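Local coordinates for holo-[acyl-carrier-protein] synthase (PDB 5SUV), which belongs to the 4'-phosphopantetheinyl transferase superfamily as a trimeric enzyme of the AcpS type and binds coenzyme A, at residues K52-F60 / V72-H81; Q102-S110 / V118-K126. All coordinates share one frame; numbering follows the deposited sequence.

Contact 1. Residues K52-F60 / V72-H81; sequences KRFAAKEAF and VSFRNIGIGH. With COA (coenzyme A), chain F.
V72 brings its CG1 to the edge of the F60 ring, near the ring plane, 4.1 Å from F60 CE1. Two residues on, the F74 ring turns its edge to K57, with K57 CD lying in its plane 3.7 Å from F74 CD1. CE1 and CZ of the F74 ring reach the F54 ring; the two planes are 13° apart but so far displaced that the rings barely overlap. The main-chain oxygen of F74 accepts a bond from K57 NZ. K57 NZ gives a shorter bond, 2.6 Å, to I77 O, and arrives nearly in line with that carbonyl. A bend at the last torsion of K57 (chi4 -102°) brings NZ within reach of both oxygens, which lie on the same side of it, while E36 and I31 O supply further partners for this buried charge. I77 lays CG2 over one face of F60 and brings CD1 to 3.5 Å from F60 CD1. Next on the same side of strand 77-81, I79 fits between A56 and R53: its CD1 is 3.8 Å from A56 CB, and its CG2 lies over one face of the R53 guanidinium. At the strand's end H81 NE2 donates to the phosphate oxygen O8A of coenzyme A at 2.8 Å, with the acceptor in the plane of the imidazole. K52 approaches the same phosphate group from the helix, though its NZ is less surely placed. Helix 52-60 crosses strand 77-81, which pairs with strand 87-91, at 124°; in this AcpS-type fold E58 and F74 border one coenzyme A pocket, K52 and H81 another.

Contact 2. Residues Q102-S110 / V118-K126; sequences QGISRVSLS and VLAFVVAEK
Strands 106-110 and 118-125 run antiparallel, their axes 4.6 Å apart at closest and their directions at 167°. S108 with V123 and S110 with F121 are hydrogen-bonded pairs, each closed by two main-chain bonds. Those of the second pair are both 3.0 Å long: S110 N to F121 O and F121 N to S110 O. Between them L109 and V122 form a non-hydrogen-bonded pair, as V107 and A124 do further along. E125 N reaches R106 O at 2.9 Å, and S105 N bonds back to E125 O. Strands 106-114 and 117-125 thus make a beta hairpin, whose second strand also pairs with strand 3-12 to give a three-stranded antiparallel sheet; G103, with positive phi, closes the preceding helix in a Schellman motif. On the face carrying V107, L109, V122 and A124, the packing is tight: V107 CG1 meets V122 CG1 at 3.3 Å, closer than usual for two methyl groups. Both CG1 atoms stand anti to their backbone N (chi1 -173° and 173°), which turns them toward each other across the strands. L109 CD1 touches the other branch of V122, CG2, at 3.7 Å, and V107 CG2 rests against A124 CB. On the other face, which also carries S108, the side chains of S110, F121, V123 and E125 meet other subunits. There E125 runs beside R106, pointing the same way with the carboxylate and guanidinium planes perpendicular; its OE1 accepts a bond from I3 N of the second subunit. F121 stacks on F121 of the second subunit and meets F121 of the third edge-to-face.

How the contacts relate
The centre of contact 1 is about 2 Å from that of the chain, that of contact 2 about 11 Å, and contact 2 stretches from the interior to exposed residues near the C-terminus. They meet where helix 52-60 lies against the hairpin: A59 CB packs 3.5 Å from V122 CG2, and F60 CD2 lies 3.8 Å from V107 CG1. F60 therefore serves both, facing strand 77-81 on one hand and the hairpin on the other. The first depends on side chains, including a buried lysine bonded to main-chain oxygens, and borders two coenzyme A pockets. The second rests chiefly on main-chain pairing, with one face inward and the other in the subunit interface.

Contact 1. Residues K52-F60 / V72-H81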
loop_
_atom_site.group_PDB
_atom_site.type_symbol
_atom_site.label_atom_id
_atom_site.label_comp_id
_atom_site.label_asym_id
_atom_site.label_seq_id
_atom_site.Cartn_x
_atom_site.Cartn_y
_atom_site.Cartn_z
ATOM N N LYS A 52 -1.079 -15.041 1.047
ATOM C CA LYS A 52 -0.214 -14.174 0.248
ATOM C C LYS A 52 -0.551 -14.278 -1.234
ATOM O O LYS A 52 -0.616 -13.261 -1.939
ATOM C CB LYS A 52 1.255 -14.537 0.476
ATOM C CG LYS A 52 1.801 -14.063 1.832
ATOM C CD LYS A 52 3.290 -14.313 1.982
ATOM C CE LYS A 52 3.789 -13.815 3.341
ATOM N NZ LYS A 52 5.208 -14.175 3.593
ATOM N N ARG A 53 -0.768 -15.496 -1.723
ATOM C CA ARG A 53 -1.136 -15.663 -3.125
ATOM C C ARG A 53 -2.477 -15.005 -3.416
ATOM O O ARG A 53 -2.625 -14.293 -4.413
ATOM C CB ARG A 53 -1.166 -17.154 -3.495
ATOM C CG ARG A 53 0.145 -17.902 -3.309
ATOM C CD ARG A 53 1.320 -17.140 -3.869
ATOM N NE ARG A 53 2.507 -17.976 -4.081
ATOM C CZ ARG A 53 3.356 -18.346 -3.128
ATOM N NH1 ARG A 53 3.162 -17.982 -1.868
ATOM N NH2 ARG A 53 4.406 -19.085 -3.435
ATOM N N PHE A 54 -3.459 -15.206 -2.538
ATOM C CA PHE A 54 -4.771 -14.604 -2.735
ATOM C C PHE A 54 -4.665 -13.083 -2.779
ATOM O O PHE A 54 -5.216 -12.440 -3.678
ATOM C CB PHE A 54 -5.717 -15.071 -1.625
ATOM C CG PHE A 54 -7.148 -14.693 -1.831
ATOM C CD1 PHE A 54 -7.878 -15.229 -2.868
ATOM C CD2 PHE A 54 -7.772 -13.801 -0.974
ATOM C CE1 PHE A 54 -9.199 -14.875 -3.067
ATOM C CE2 PHE A 54 -9.093 -13.446 -1.167
ATOM C CZ PHE A 54 -9.813 -13.999 -2.208
ATOM N N ALA A 55 -3.938 -12.487 -1.828
ATOM C CA ALA A 55 -3.815 -11.031 -1.829
ATOM C C ALA A 55 -3.075 -10.543 -3.070
ATOM O O ALA A 55 -3.463 -9.545 -3.681
ATOM C CB ALA A 55 -3.092 -10.537 -0.577
ATOM N N ALA A 56 -1.993 -11.228 -3.441
ATOM C CA ALA A 56 -1.190 -10.789 -4.578
ATOM C C ALA A 56 -1.981 -10.895 -5.876
ATOM O O ALA A 56 -1.904 -10.012 -6.734
ATOM C CB ALA A 56 0.087 -11.623 -4.660
ATOM N N LYS A 57 -2.741 -11.971 -6.040
ATOM C CA LYS A 57 -3.539 -12.105 -7.254
ATOM C C LYS A 57 -4.652 -11.067 -7.295
ATOM O O LYS A 57 -4.931 -10.476 -8.343
ATOM C CB LYS A 57 -4.105 -13.513 -7.338
ATOM C CG LYS A 57 -3.029 -14.580 -7.363
ATOM C CD LYS A 57 -3.613 -15.953 -7.103
ATOM C CE LYS A 57 -2.521 -17.015 -6.914
ATOM N NZ LYS A 57 -2.332 -17.851 -8.147
ATOM N N GLU A 58 -5.301 -10.813 -6.160
ATOM C CA GLU A 58 -6.346 -9.807 -6.172
ATOM C C GLU A 58 -5.770 -8.424 -6.459
ATOM O O GLU A 58 -6.366 -7.651 -7.216
ATOM C CB GLU A 58 -7.116 -9.825 -4.850
ATOM C CG GLU A 58 -7.969 -11.062 -4.669
ATOM C CD GLU A 58 -9.093 -10.868 -3.666
ATOM O OE1 GLU A 58 -10.208 -11.387 -3.903
ATOM O OE2 GLU A 58 -8.861 -10.197 -2.636
ATOM N N ALA A 59 -4.614 -8.089 -5.869
ATOM C CA ALA A 59 -4.026 -6.782 -6.137
ATOM C C ALA A 59 -3.590 -6.692 -7.587
ATOM O O ALA A 59 -3.728 -5.639 -8.216
ATOM C CB ALA A 59 -2.846 -6.504 -5.215
ATOM N N PHE A 60 -3.061 -7.790 -8.141
ATOM C CA PHE A 60 -2.733 -7.804 -9.561
ATOM C C PHE A 60 -3.962 -7.474 -10.403
ATOM O O PHE A 60 -3.923 -6.611 -11.288
ATOM C CB PHE A 60 -2.158 -9.171 -9.954
ATOM C CG PHE A 60 -1.800 -9.271 -11.424
ATOM C CD1 PHE A 60 -2.770 -9.559 -12.368
ATOM C CD2 PHE A 60 -0.500 -9.064 -11.844
ATOM C CE1 PHE A 60 -2.449 -9.652 -13.718
ATOM C CE2 PHE A 60 -0.168 -9.148 -13.188
ATOM C CZ PHE A 60 -1.150 -9.436 -14.124
ATOM N N VAL A 72 -7.253 -12.697 -16.896
ATOM C CA VAL A 72 -6.776 -12.206 -15.615
ATOM C C VAL A 72 -7.469 -13.049 -14.557
ATOM O O VAL A 72 -8.471 -12.626 -13.966
ATOM C CB VAL A 72 -7.069 -10.703 -15.432
ATOM C CG1 VAL A 72 -6.483 -10.190 -14.132
ATOM C CG2 VAL A 72 -6.493 -9.906 -16.579
ATOM N N SER A 73 -6.938 -14.243 -14.318
ATOM C CA SER A 73 -7.545 -15.227 -13.435
ATOM C C SER A 73 -6.546 -15.700 -12.388
ATOM O O SER A 73 -5.325 -15.587 -12.546
ATOM C CB SER A 73 -8.070 -16.420 -14.226
ATOM O OG SER A 73 -7.023 -17.043 -14.947
ATOM N N PHE A 74 -7.086 -16.260 -11.302
ATOM C CA PHE A 74 -6.218 -16.826 -10.280
ATOM C C PHE A 74 -5.282 -17.865 -10.870
ATOM O O PHE A 74 -4.116 -17.954 -10.470
ATOM C CB PHE A 74 -7.053 -17.448 -9.167
ATOM C CG PHE A 74 -7.848 -16.447 -8.386
ATOM C CD1 PHE A 74 -7.230 -15.598 -7.495
ATOM C CD2 PHE A 74 -9.214 -16.373 -8.543
ATOM C CE1 PHE A 74 -7.972 -14.680 -6.759
ATOM C CE2 PHE A 74 -9.960 -15.462 -7.819
ATOM C CZ PHE A 74 -9.340 -14.610 -6.934
ATOM N N ARG A 75 -5.776 -18.667 -11.812
ATOM C CA ARG A 75 -4.974 -19.758 -12.351
ATOM C C ARG A 75 -3.931 -19.299 -13.361
ATOM O O ARG A 75 -3.067 -20.111 -13.730
ATOM C CB ARG A 75 -5.861 -20.814 -13.009
ATOM C CG ARG A 75 -6.596 -21.694 -12.030
ATOM C CD ARG A 75 -7.239 -22.865 -12.748
ATOM N NE ARG A 75 -7.967 -23.730 -11.826
ATOM C CZ ARG A 75 -9.214 -23.515 -11.414
ATOM N NH1 ARG A 75 -9.892 -22.453 -11.832
ATOM N NH2 ARG A 75 -9.787 -24.365 -10.575
ATOM N N ASN A 76 -3.959 -18.022 -13.764
ATOM C CA ASN A 76 -2.962 -17.457 -14.661
ATOM C C ASN A 76 -1.993 -16.512 -13.967
ATOM O O ASN A 76 -1.003 -16.113 -14.587
ATOM C CB ASN A 76 -3.634 -16.697 -15.823
ATOM C CG ASN A 76 -4.037 -17.616 -16.979
ATOM O OD1 ASN A 76 -3.560 -18.750 -17.092
ATOM N ND2 ASN A 76 -4.937 -17.136 -17.819
ATOM N N ILE A 77 -2.241 -16.136 -12.714
ATOM C CA ILE A 77 -1.400 -15.180 -11.998
ATOM C C ILE A 77 -0.603 -15.966 -10.962
ATOM O O ILE A 77 -1.138 -16.338 -9.913
ATOM C CB ILE A 77 -2.224 -14.090 -11.314
ATOM C CG1 ILE A 77 -3.116 -13.323 -12.297
ATOM C CG2 ILE A 77 -1.289 -13.154 -10.557
ATOM C CD1 ILE A 77 -4.259 -12.613 -11.586
ATOM N N GLY A 78 0.682 -16.186 -11.228
ATOM C CA GLY A 78 1.549 -16.944 -10.343
ATOM C C GLY A 78 2.525 -16.046 -9.604
ATOM O O GLY A 78 2.908 -14.984 -10.095
ATOM N N ILE A 79 2.927 -16.475 -8.409
ATOM C CA ILE A 79 3.924 -15.760 -7.621
ATOM C C ILE A 79 5.159 -16.643 -7.486
ATOM O O ILE A 79 5.061 -17.804 -7.067
ATOM C CB ILE A 79 3.374 -15.345 -6.237
ATOM C CG1 ILE A 79 2.343 -14.223 -6.376
ATOM C CG2 ILE A 79 4.487 -14.846 -5.349
ATOM C CD1 ILE A 79 0.966 -14.663 -6.823
ATOM N N GLY A 80 6.313 -16.097 -7.873
ATOM C CA GLY A 80 7.610 -16.681 -7.586
ATOM C C GLY A 80 8.486 -15.721 -6.810
ATOM O O GLY A 80 8.002 -14.681 -6.361
ATOM N N HIS A 81 9.770 -16.040 -6.647
ATOM C CA HIS A 81 10.696 -15.156 -5.950
ATOM C C HIS A 81 12.050 -15.213 -6.642
ATOM O O HIS A 81 12.456 -16.263 -7.142
ATOM C CB HIS A 81 10.861 -15.548 -4.473
ATOM C CG HIS A 81 9.580 -15.570 -3.698
ATOM N ND1 HIS A 81 8.683 -16.615 -3.769
ATOM C CD2 HIS A 81 9.055 -14.681 -2.822
ATOM C CE1 HIS A 81 7.654 -16.364 -2.978
ATOM N NE2 HIS A 81 7.856 -15.197 -2.391
HETATM N N1A COA F . 13.104 -7.819 -1.569
HETATM C C2A COA F . 11.798 -7.524 -1.556
HETATM N N3A COA F . 10.859 -8.139 -0.889
HETATM C C4A COA F . 11.293 -9.236 -0.112
HETATM C C5A COA F . 12.644 -9.688 -0.039
HETATM C C6A COA F . 13.510 -8.918 -0.803
HETATM N N6A COA F . 14.784 -9.227 -0.811
HETATM N N7A COA F . 12.786 -10.679 0.731
HETATM C C8A COA F . 11.568 -10.910 1.143
HETATM N N9A COA F . 10.634 -10.063 0.670
HETATM C C1B COA F . 9.244 -10.080 0.928
HETATM C C2B COA F . 8.611 -11.511 0.540
HETATM O O2B COA F . 7.463 -11.411 -0.218
HETATM C C3B COA F . 8.264 -11.993 1.946
HETATM O O3B COA F . 7.168 -12.758 2.003
HETATM P P3B COA F . 7.217 -14.188 0.935
HETATM O O7A COA F . 6.297 -14.906 1.709
HETATM O O8A COA F . 6.734 -13.647 -0.348
HETATM O O9A COA F . 8.649 -14.501 1.011
HETATM C C4B COA F . 7.986 -10.617 2.591
HETATM O O4B COA F . 9.098 -9.881 2.250
HETATM C C5B COA F . 7.855 -10.699 4.074
HETATM O O5B COA F . 7.416 -9.407 4.502
HETATM P P1A COA F . 7.684 -9.117 6.032
HETATM O O1A COA F . 7.033 -10.126 6.899
HETATM O O2A COA F . 7.599 -7.647 6.236
HETATM O O3A COA F . 9.240 -9.585 6.162
HETATM P P2A COA F . 9.859 -9.464 7.561
HETATM O O4A COA F . 9.541 -8.232 8.205
HETATM O O5A COA F . 9.850 -10.744 8.371
HETATM O O6A COA F . 11.437 -9.292 7.124
HETATM C CBP COA F . 12.866 -8.097 5.706
HETATM C CCP COA F . 11.543 -8.135 6.390
HETATM C CDP COA F . 12.741 -8.934 4.537
HETATM C CEP COA F . 13.165 -6.701 5.232
HETATM C CAP COA F . 14.052 -8.578 6.600
HETATM O OAP COA F . 15.258 -8.436 5.955
HETATM C C9P COA F . 14.222 -7.794 7.916
HETATM O O9P COA F . 14.797 -6.717 7.882
HETATM N N8P COA F . 13.763 -8.371 9.139
HETATM C C7P COA F . 13.889 -7.671 10.465
HETATM C C6P COA F . 15.118 -6.788 10.554
HETATM C C5P COA F . 15.736 -6.861 11.941
HETATM O O5P COA F . 16.908 -6.959 12.084
HETATM N N4P COA F . 14.918 -6.786 13.065
HETATM C C3P COA F . 15.519 -6.865 14.397
HETATM C C2P COA F . 15.893 -5.509 14.936
HETATM S S1P COA F . 17.711 -5.218 14.872
#

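Contact 2. Residues Q102-S110 / V118-K126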
loop_
_atom_site.group_PDB
_atom_site.type_symbol
_atom_site.label_atom_id
_atom_site.label_comp_id
_atom_site.label_asym_id
_atom_site.label_seq_id
_atom_site.Cartn_x
_atom_site.Cartn_y
_atom_site.Cartn_z
ATOM N N GLN A 102 -1.886 -5.256 -24.178
ATOM C CA GLN A 102 -2.216 -4.031 -23.465
ATOM C C GLN A 102 -1.041 -3.076 -23.339
ATOM O O GLN A 102 -1.238 -1.947 -22.864
ATOM C CB GLN A 102 -2.747 -4.371 -22.061
ATOM C CG GLN A 102 -4.029 -5.197 -22.066
ATOM C CD GLN A 102 -5.123 -4.501 -22.832
ATOM O OE1 GLN A 102 -5.457 -4.886 -23.950
ATOM N NE2 GLN A 102 -5.675 -3.447 -22.238
ATOM N N GLY A 103 0.160 -3.506 -23.679
ATOM C CA GLY A 103 1.345 -2.693 -23.521
ATOM C C GLY A 103 1.907 -2.672 -22.119
ATOM O O GLY A 103 2.757 -1.832 -21.823
ATOM N N ILE A 104 1.467 -3.571 -21.250
ATOM C CA ILE A 104 1.965 -3.615 -19.879
ATOM C C ILE A 104 3.335 -4.292 -19.885
ATOM O O ILE A 104 3.477 -5.443 -20.309
ATOM C CB ILE A 104 0.966 -4.342 -18.964
ATOM C CG1 ILE A 104 -0.341 -3.535 -18.896
ATOM C CG2 ILE A 104 1.555 -4.558 -17.570
ATOM C CD1 ILE A 104 -1.518 -4.294 -18.333
ATOM N N SER A 105 4.359 -3.564 -19.457
ATOM C CA SER A 105 5.723 -4.046 -19.580
ATOM C C SER A 105 6.220 -4.739 -18.326
ATOM O O SER A 105 7.045 -5.654 -18.409
ATOM C CB SER A 105 6.664 -2.887 -19.887
ATOM O OG SER A 105 6.609 -1.929 -18.837
ATOM N N ARG A 106 5.781 -4.279 -17.164
ATOM C CA ARG A 106 6.293 -4.808 -15.913
ATOM C C ARG A 106 5.221 -4.632 -14.854
ATOM O O ARG A 106 4.585 -3.582 -14.780
ATOM C CB ARG A 106 7.577 -4.088 -15.491
ATOM C CG ARG A 106 8.059 -4.406 -14.076
ATOM C CD ARG A 106 8.652 -5.802 -13.976
ATOM N NE ARG A 106 9.961 -5.880 -14.617
ATOM C CZ ARG A 106 11.077 -5.358 -14.113
ATOM N NH1 ARG A 106 11.050 -4.706 -12.955
ATOM N NH2 ARG A 106 12.222 -5.484 -14.771
ATOM N N VAL A 107 5.015 -5.663 -14.049
ATOM C CA VAL A 107 4.130 -5.561 -12.898
ATOM C C VAL A 107 4.950 -5.879 -11.659
ATOM O O VAL A 107 5.494 -6.984 -11.538
ATOM C CB VAL A 107 2.922 -6.498 -13.012
ATOM C CG1 VAL A 107 1.966 -6.233 -11.886
ATOM C CG2 VAL A 107 2.211 -6.302 -14.348
ATOM N N SER A 108 5.039 -4.912 -10.746
ATOM C CA SER A 108 5.812 -5.023 -9.516
ATOM C C SER A 108 4.911 -5.419 -8.351
ATOM O O SER A 108 3.727 -5.079 -8.314
ATOM C CB SER A 108 6.511 -3.697 -9.213
ATOM O OG SER A 108 7.486 -3.419 -10.197
ATOM N N LEU A 109 5.485 -6.166 -7.408
ATOM C CA LEU A 109 4.746 -6.738 -6.295
ATOM C C LEU A 109 5.531 -6.540 -5.012
ATOM O O LEU A 109 6.735 -6.811 -4.972
ATOM C CB LEU A 109 4.529 -8.240 -6.499
ATOM C CG LEU A 109 3.934 -9.071 -5.357
ATOM C CD1 LEU A 109 2.575 -8.525 -5.018
ATOM C CD2 LEU A 109 3.849 -10.552 -5.763
ATOM N N SER A 110 4.832 -6.153 -3.956
ATOM C CA SER A 110 5.378 -6.250 -2.614
ATOM C C SER A 110 4.336 -6.847 -1.689
ATOM O O SER A 110 3.140 -6.598 -1.832
ATOM C CB SER A 110 5.814 -4.878 -2.066
ATOM O OG SER A 110 6.433 -5.018 -0.793
ATOM N N VAL A 118 -2.544 -9.905 6.036
ATOM C CA VAL A 118 -1.630 -10.007 4.912
ATOM C C VAL A 118 -1.948 -8.877 3.950
ATOM O O VAL A 118 -3.117 -8.584 3.681
ATOM C CB VAL A 118 -1.727 -11.369 4.200
ATOM C CG1 VAL A 118 -0.770 -11.411 3.018
ATOM C CG2 VAL A 118 -1.407 -12.472 5.168
ATOM N N LEU A 119 -0.911 -8.228 3.454
ATOM C CA LEU A 119 -1.054 -7.055 2.612
ATOM C C LEU A 119 -0.268 -7.234 1.320
ATOM O O LEU A 119 0.861 -7.730 1.341
ATOM C CB LEU A 119 -0.565 -5.827 3.366
ATOM C CG LEU A 119 -0.448 -4.489 2.671
ATOM C CD1 LEU A 119 -1.786 -4.106 2.122
ATOM C CD2 LEU A 119 0.046 -3.477 3.699
ATOM N N ALA A 120 -0.868 -6.814 0.202
ATOM C CA ALA A 120 -0.208 -6.816 -1.098
ATOM C C ALA A 120 -0.393 -5.465 -1.782
ATOM O O ALA A 120 -1.478 -4.877 -1.742
ATOM C CB ALA A 120 -0.749 -7.942 -2.011
ATOM N N PHE A 121 0.677 -4.984 -2.409
ATOM C CA PHE A 121 0.661 -3.805 -3.265
ATOM C C PHE A 121 1.237 -4.185 -4.627
ATOM O O PHE A 121 2.238 -4.901 -4.698
ATOM C CB PHE A 121 1.497 -2.656 -2.700
ATOM C CG PHE A 121 0.830 -1.873 -1.612
ATOM C CD1 PHE A 121 0.721 -2.386 -0.332
ATOM C CD2 PHE A 121 0.353 -0.597 -1.862
ATOM C CE1 PHE A 121 0.123 -1.649 0.675
ATOM C CE2 PHE A 121 -0.245 0.147 -0.858
ATOM C CZ PHE A 121 -0.360 -0.380 0.417
ATOM N N VAL A 122 0.621 -3.685 -5.693
ATOM C CA VAL A 122 1.032 -3.997 -7.055
ATOM C C VAL A 122 0.975 -2.725 -7.887
ATOM O O VAL A 122 -0.012 -1.976 -7.833
ATOM C CB VAL A 122 0.129 -5.078 -7.692
ATOM C CG1 VAL A 122 0.468 -5.271 -9.158
ATOM C CG2 VAL A 122 0.248 -6.399 -6.949
ATOM N N VAL A 123 1.992 -2.533 -8.722
ATOM C CA VAL A 123 1.993 -1.468 -9.715
ATOM C C VAL A 123 2.267 -2.063 -11.083
ATOM O O VAL A 123 3.311 -2.689 -11.294
ATOM C CB VAL A 123 3.036 -0.390 -9.397
ATOM C CG1 VAL A 123 2.981 0.712 -10.440
ATOM C CG2 VAL A 123 2.808 0.164 -7.996
ATOM N N ALA A 124 1.372 -1.809 -12.023
ATOM C CA ALA A 124 1.552 -2.197 -13.412
ATOM C C ALA A 124 1.986 -0.979 -14.220
ATOM O O ALA A 124 1.354 0.085 -14.136
ATOM C CB ALA A 124 0.253 -2.781 -13.951
ATOM N N GLU A 125 3.064 -1.124 -14.983
ATOM C CA GLU A 125 3.637 -0.033 -15.762
ATOM C C GLU A 125 3.406 -0.222 -17.252
ATOM O O GLU A 125 3.390 -1.347 -17.756
ATOM C CB GLU A 125 5.144 0.087 -15.561
ATOM C CG GLU A 125 5.590 0.394 -14.177
ATOM C CD GLU A 125 7.079 0.263 -14.076
ATOM O OE1 GLU A 125 7.773 1.144 -14.613
ATOM O OE2 GLU A 125 7.549 -0.745 -13.523
ATOM N N LYS A 126 3.281 0.920 -17.928
ATOM C CA LYS A 126 3.126 1.081 -19.378
ATOM C C LYS A 126 1.782 0.586 -19.880
ATOM O O LYS A 126 0.918 1.393 -20.220
ATOM C CB LYS A 126 4.250 0.382 -20.131
ATOM C CG LYS A 126 5.601 1.020 -19.943
ATOM C CD LYS A 126 6.616 0.346 -20.844
ATOM C CE LYS A 126 7.730 1.269 -21.289
ATOM N NZ LYS A 126 8.650 0.543 -22.211
#